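Local coordinates for NMB1025 protein (Neisseria meningitidis serogroup B, PDB 3KJJ) that is of unknown function but belongs to the YjgF/RutC family, in which endoribonuclease-like and imine-hydrolysing relatives suggest a possible small-molecule or RNA-processing role, at residues 52-55 with 56-60; 73-76 with 77-80. All coordinates share one frame; numbering follows the deposited sequence.

Contact 1 of 2, residues 52-55 with 56-60; sequences AQID and RWLAE
Arg56, Trp57, Leu58 and Ala59 each reach back one turn of alpha-helix to Ala52, Gln53, Ile54 and Asp55, in the C-terminal half of helix 43-60, which packs on the mixed sheet of the YjgF-like fold. The backbone evidence is four consecutive i to i+4 hydrogen bonds, from Trp57 N to Gln53 O at 2.9 Å, for example, with an N-H...O angle of 163°.

Apolar packing joins Ile54 and Leu58, which run side by side in the same direction, CG2 of Ile54 lying 3.7 Å from CD1 of Leu58. Both also rest on Leu32, so this side of the helix faces the sheet.

On another side, the Arg56 chain bends at chi3 (-58°) and folds back along the helix. Its guanidinium has Ala52 O and Gln53 CA over one face, both offset toward the rim, and Arg56 NH2 comes to 3.5 Å from Gln53 CG. The Gln53 amide plane is nearly parallel to that group, 12° apart, but its NE2 is hydrogen-bonded to Asp49 OD2 and Val36 O.

One water joins the polar ends of Gln53 and Trp57: it donates to Gln53 OE1 at 2.8 Å and, in the plane of the indole, accepts from Trp57 NE1 at 2.9 Å.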
ATOM      1  N   ALA B  52      18.396   7.330  -1.359  1.00 15.30           N
ATOM      2  CA  ALA B  52      19.070   8.363  -0.552  1.00 16.28           C
ATOM      3  C   ALA B  52      18.091   9.310   0.142  1.00 15.62           C
ATOM      4  O   ALA B  52      18.257   9.636   1.322  1.00 14.60           O
ATOM      5  CB  ALA B  52      20.097   9.152  -1.402  1.00 19.90           C
ATOM      6  N   GLN B  53      17.048   9.713  -0.579  1.00 17.09           N
ATOM      7  CA  GLN B  53      15.909  10.420   0.011  1.00 16.08           C
ATOM      8  C   GLN B  53      15.265   9.634   1.140  1.00 13.70           C
ATOM      9  O   GLN B  53      14.977  10.189   2.208  1.00 13.99           O
ATOM     10  CB  GLN B  53      14.841  10.685  -1.048  1.00 18.71           C
ATOM     11  CG  GLN B  53      15.227  11.699  -2.101  1.00 15.40           C
ATOM     12  CD  GLN B  53      14.141  11.847  -3.141  1.00 10.99           C
ATOM     13  OE1 GLN B  53      13.026  12.239  -2.828  1.00 16.16           O
ATOM     14  NE2 GLN B  53      14.461  11.512  -4.386  1.00 14.90           N
ATOM     15  N   ILE B  54      15.026   8.344   0.902  1.00 14.32           N
ATOM     16  CA  ILE B  54      14.393   7.507   1.909  1.00 13.03           C
ATOM     17  C   ILE B  54      15.234   7.495   3.181  1.00 15.13           C
ATOM     18  O   ILE B  54      14.693   7.693   4.281  1.00 15.35           O
ATOM     19  CB  ILE B  54      14.045   6.086   1.372  1.00 15.87           C
ATOM     20  CG1 ILE B  54      12.807   6.174   0.463  1.00 10.52           C
ATOM     21  CG2 ILE B  54      13.786   5.124   2.528  1.00 17.18           C
ATOM     22  CD1 ILE B  54      12.592   4.992  -0.490  1.00 10.81           C
ATOM     23  N   ASP B  55      16.547   7.313   3.010  1.00 15.53           N
ATOM     24  CA  ASP B  55      17.514   7.389   4.105  1.00 18.79           C
ATOM     25  C   ASP B  55      17.343   8.697   4.883  1.00 17.51           C
ATOM     26  O   ASP B  55      17.282   8.686   6.104  1.00 15.34           O
ATOM     27  CB  ASP B  55      18.957   7.290   3.593  1.00 19.15           C
ATOM     28  CG  ASP B  55      19.347   5.881   3.154  1.00 22.86           C
ATOM     29  OD1 ASP B  55      18.689   4.898   3.562  1.00 21.50           O
ATOM     30  OD2 ASP B  55      20.345   5.763   2.407  1.00 21.03           O
ATOM     31  N   ARG B  56      17.241   9.810   4.165  1.00 18.22           N
ATOM     32  CA  ARG B  56      17.158  11.127   4.796  1.00 18.30           C
ATOM     33  C   ARG B  56      15.853  11.301   5.574  1.00 16.04           C
ATOM     34  O   ARG B  56      15.874  11.779   6.709  1.00 16.80           O
ATOM     35  CB  ARG B  56      17.386  12.259   3.787  1.00 18.19           C
ATOM     36  CG  ARG B  56      18.847  12.410   3.337  1.00 20.87           C
ATOM     37  CD  ARG B  56      19.116  13.747   2.615  1.00 20.21           C
ATOM     38  NE  ARG B  56      18.276  13.937   1.428  1.00 17.41           N
ATOM     39  CZ  ARG B  56      18.570  13.479   0.209  1.00 23.95           C
ATOM     40  NH1 ARG B  56      19.686  12.793   0.005  1.00 16.25           N
ATOM     41  NH2 ARG B  56      17.739  13.704  -0.813  1.00 22.79           N
ATOM     42  N   TRP B  57      14.735  10.855   4.995  1.00 12.96           N
ATOM     43  CA  TRP B  57      13.436  10.954   5.666  1.00 14.81           C
ATOM     44  C   TRP B  57      13.248   9.961   6.810  1.00 15.72           C
ATOM     45  O   TRP B  57      12.563  10.270   7.784  1.00 18.90           O
ATOM     46  CB  TRP B  57      12.267  10.894   4.665  1.00 13.86           C
ATOM     47  CG  TRP B  57      12.201  12.143   3.803  1.00 12.34           C
ATOM     48  CD1 TRP B  57      12.441  12.223   2.459  1.00 15.72           C
ATOM     49  CD2 TRP B  57      11.905  13.480   4.236  1.00 13.48           C
ATOM     50  NE1 TRP B  57      12.299  13.513   2.027  1.00 13.42           N
ATOM     51  CE2 TRP B  57      11.976  14.310   3.098  1.00 11.09           C
ATOM     52  CE3 TRP B  57      11.602  14.058   5.477  1.00 14.63           C
ATOM     53  CZ2 TRP B  57      11.748  15.689   3.159  1.00 17.79           C
ATOM     54  CZ3 TRP B  57      11.364  15.428   5.535  1.00 17.10           C
ATOM     55  CH2 TRP B  57      11.439  16.228   4.381  1.00 23.92           C
ATOM     56  N   LEU B  58      13.877   8.791   6.716  1.00 18.08           N
ATOM     57  CA  LEU B  58      13.794   7.818   7.804  1.00 17.68           C
ATOM     58  C   LEU B  58      14.588   8.330   9.008  1.00 16.82           C
ATOM     59  O   LEU B  58      14.130   8.219  10.153  1.00 19.47           O
ATOM     60  CB  LEU B  58      14.249   6.417   7.345  1.00 15.71           C
ATOM     61  CG  LEU B  58      13.309   5.639   6.395  1.00 15.61           C
ATOM     62  CD1 LEU B  58      13.870   4.255   6.073  1.00 12.11           C
ATOM     63  CD2 LEU B  58      11.880   5.517   6.922  1.00 17.00           C
ATOM     64  N   ALA B  59      15.758   8.912   8.743  1.00 17.13           N
ATOM     65  CA  ALA B  59      16.563   9.576   9.781  1.00 18.09           C
ATOM     66  C   ALA B  59      15.758  10.652  10.510  1.00 19.48           C
ATOM     67  O   ALA B  59      15.694  10.670  11.747  1.00 18.53           O
ATOM     68  CB  ALA B  59      17.841  10.171   9.178  1.00 21.47           C
ATOM     69  N   GLU B  60      15.116  11.528   9.742  1.00 18.54           N
ATOM     70  CA  GLU B  60      14.267  12.558  10.317  1.00 21.47           C
ATOM     71  C   GLU B  60      13.170  11.981  11.231  1.00 21.20           C
ATOM     72  O   GLU B  60      12.800  12.614  12.213  1.00 20.91           O
ATOM     73  CB  GLU B  60      13.676  13.447   9.215  1.00 23.26           C
ATOM     74  CG  GLU B  60      13.468  14.891   9.664  1.00 37.27           C
ATOM     75  CD  GLU B  60      13.531  15.900   8.520  1.00 45.09           C
ATOM     76  OE1 GLU B  60      12.705  16.840   8.517  1.00 47.47           O
ATOM     77  OE2 GLU B  60      14.406  15.765   7.633  1.00 42.99           O
TER
HETATM   78  O   HOH W   1      12.602  14.064  -0.761  1.00 19.45           O

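Contact 2 of 2, residues 73-76 with 77-80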
ATOM      1  N   ILE B  73       7.524  -0.825  -4.898  1.00 13.05           N
ATOM      2  CA  ILE B  73       8.355  -0.228  -5.918  1.00 12.11           C
ATOM      3  C   ILE B  73       7.540  -0.216  -7.188  1.00 14.57           C
ATOM      4  O   ILE B  73       7.078  -1.260  -7.648  1.00 13.09           O
ATOM      5  CB  ILE B  73       9.657  -1.023  -6.139  1.00 12.36           C
ATOM      6  CG1 ILE B  73      10.480  -1.082  -4.842  1.00 14.30           C
ATOM      7  CG2 ILE B  73      10.498  -0.395  -7.280  1.00 13.63           C
ATOM      8  CD1 ILE B  73      11.535  -2.199  -4.849  1.00  6.91           C
ATOM      9  N   TYR B  74       7.337   0.984  -7.707  1.00 10.80           N
ATOM     10  CA  TYR B  74       6.614   1.179  -8.935  1.00 16.70           C
ATOM     11  C   TYR B  74       7.675   1.488  -9.986  1.00 13.01           C
ATOM     12  O   TYR B  74       8.485   2.388  -9.800  1.00 16.79           O
ATOM     13  CB  TYR B  74       5.629   2.336  -8.775  1.00 10.88           C
ATOM     14  CG  TYR B  74       4.553   2.129  -7.724  1.00 18.85           C
ATOM     15  CD1 TYR B  74       3.458   1.295  -7.965  1.00 12.75           C
ATOM     16  CD2 TYR B  74       4.617   2.789  -6.491  1.00 16.14           C
ATOM     17  CE1 TYR B  74       2.473   1.107  -7.002  1.00 17.72           C
ATOM     18  CE2 TYR B  74       3.645   2.602  -5.532  1.00 14.53           C
ATOM     19  CZ  TYR B  74       2.576   1.764  -5.791  1.00 17.77           C
ATOM     20  OH  TYR B  74       1.606   1.590  -4.838  1.00 25.87           O
ATOM     21  N   LEU B  75       7.700   0.716 -11.063  1.00 16.50           N
ATOM     22  CA  LEU B  75       8.552   1.045 -12.204  1.00 18.24           C
ATOM     23  C   LEU B  75       7.673   1.440 -13.370  1.00 19.95           C
ATOM     24  O   LEU B  75       6.612   0.852 -13.569  1.00 18.74           O
ATOM     25  CB  LEU B  75       9.428  -0.145 -12.610  1.00 17.92           C
ATOM     26  CG  LEU B  75      10.493  -0.628 -11.626  1.00 21.45           C
ATOM     27  CD1 LEU B  75      11.024  -1.989 -12.086  1.00 19.01           C
ATOM     28  CD2 LEU B  75      11.635   0.384 -11.494  1.00 14.75           C
ATOM     29  N   ARG B  76       8.125   2.429 -14.137  1.00 20.11           N
ATOM     30  CA  ARG B  76       7.447   2.851 -15.351  1.00 19.03           C
ATOM     31  C   ARG B  76       7.469   1.729 -16.392  1.00 18.33           C
ATOM     32  O   ARG B  76       6.515   1.543 -17.159  1.00 19.84           O
ATOM     33  CB  ARG B  76       8.109   4.111 -15.914  1.00 19.76           C
ATOM     34  CG  ARG B  76       7.560   4.519 -17.275  1.00 18.08           C
ATOM     35  CD  ARG B  76       8.319   5.675 -17.899  1.00 20.80           C
ATOM     36  NE  ARG B  76       7.666   6.110 -19.133  1.00 21.01           N
ATOM     37  CZ  ARG B  76       6.552   6.836 -19.191  1.00 20.69           C
ATOM     38  NH1 ARG B  76       5.947   7.233 -18.081  1.00 11.87           N
ATOM     39  NH2 ARG B  76       6.045   7.183 -20.367  1.00 19.76           N
ATOM     40  N   ASP B  77       8.563   0.983 -16.382  1.00 16.55           N
ATOM     41  CA  ASP B  77       8.846  -0.028 -17.365  1.00 17.88           C
ATOM     42  C   ASP B  77       9.538  -1.226 -16.687  1.00 17.40           C
ATOM     43  O   ASP B  77      10.684  -1.120 -16.273  1.00 16.42           O
ATOM     44  CB  ASP B  77       9.738   0.591 -18.455  1.00 17.38           C
ATOM     45  CG  ASP B  77       9.921  -0.322 -19.645  1.00 21.77           C
ATOM     46  OD1 ASP B  77       9.896   0.162 -20.793  1.00 25.91           O
ATOM     47  OD2 ASP B  77      10.093  -1.530 -19.431  1.00 22.84           O
HETATM   48  N   MSE B  78       8.837  -2.359 -16.586  1.00 18.47           N
HETATM   49  CA  MSE B  78       9.375  -3.571 -15.932  1.00 20.45           C
HETATM   50  C   MSE B  78      10.655  -4.100 -16.591  1.00 20.28           C
HETATM   51  O   MSE B  78      11.332  -4.965 -16.042  1.00 19.84           O
HETATM   52  CB  MSE B  78       8.305  -4.675 -15.823  1.00 21.43           C
HETATM   53  CG  MSE B  78       8.685  -5.897 -14.922  1.00 30.14           C
HETATM   54 SE   MSE B  78       8.933  -5.498 -12.987  1.00 30.42          SE
HETATM   55  CE  MSE B  78       7.230  -4.643 -12.711  1.00 17.26           C
ATOM     56  N   GLY B  79      10.997  -3.564 -17.760  1.00 21.48           N
ATOM     57  CA  GLY B  79      12.308  -3.810 -18.355  1.00 22.56           C
ATOM     58  C   GLY B  79      13.474  -3.346 -17.485  1.00 22.04           C
ATOM     59  O   GLY B  79      14.610  -3.758 -17.703  1.00 21.64           O
ATOM     60  N   ASP B  80      13.195  -2.501 -16.493  1.00 22.00           N
ATOM     61  CA  ASP B  80      14.241  -1.932 -15.626  1.00 21.44           C
ATOM     62  C   ASP B  80      14.379  -2.678 -14.297  1.00 22.11           C
ATOM     63  O   ASP B  80      15.067  -2.204 -13.387  1.00 21.75           O
ATOM     64  CB  ASP B  80      13.955  -0.453 -15.332  1.00 21.44           C
ATOM     65  CG  ASP B  80      14.128   0.444 -16.552  1.00 29.28           C
ATOM     66  OD1 ASP B  80      14.940   0.120 -17.439  1.00 26.95           O
ATOM     67  OD2 ASP B  80      13.457   1.496 -16.606  1.00 32.74           O
TER
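Leu75, the last residue of strand 68-75, has its CB directed toward the 77-80 segment, and its CD1 touches Met78 and Asp80, packing the strand end against the loop leading into helix 81-91. This is the beta-to-alpha connection of a beta-alpha-beta unit, since strand 99-104 after that helix lies parallel to strand 68-75.

The close-packed part is apolar. CD1 of Leu75 lies 4.2 Å from SE of Met78, a selenomethionine, and 4.1 Å from the backbone C of Asp80. The Leu75 and Met78 side chains cross at about a right angle. Although CB of Met78 points away from residues 73-76, bends at chi2 (65°) and chi3 (54°) fold the chain back, which accounts for the approach of SE. Met84 of helix 81-91 and Val114 also pack on Leu75, while Leu107 of a neighbouring subunit meets Met78.

The looser side is polar. The Arg76 chain runs extended from CG to NE and leads away from the loop; its NE stays 6.6 Å from Asp77 OD1, too far for a salt bridge. The Asp77 carboxylate instead bonds within its own segment: with CG anti to the backbone N (chi1 -171°), OD2 uses its anti lone pair to accept from Gly79 N at 2.8 Å, closing an Asx turn. Asp80 N also bonds to Asp77 O at 2.9 Å.

No hydrogen bond crosses between 73-76 and 77-80. Across the junction the apolar side-chain contact is made by Leu75 CD1 with Met78 SE, whereas Asp77 shapes the turn through its carboxylate and carbonyl and Asp80 pairs with Arg113.

Overall arrangement
Contact 1 closes before contact 2 opens: the first lies at the C-terminal end of helix 43-60, and the second spans the end of strand 68-75 and the loop into helix 81-91. Helix 43-60 and strand 68-75 are successive elements, yet the contact centres are 22 Å apart, on opposite sides of the chain's centre, and their nearest atoms stay about 8 Å apart. The mixed sheet relates them: Ile54 packs on Ile116 of strand 114-121, the antiparallel neighbour of strand 68-75. No other subunit of the trimeric assembly touches contact 1, whereas contact 2 meets both other subunits, placing contact 2 beside the subunit interfaces and contact 1 away from them.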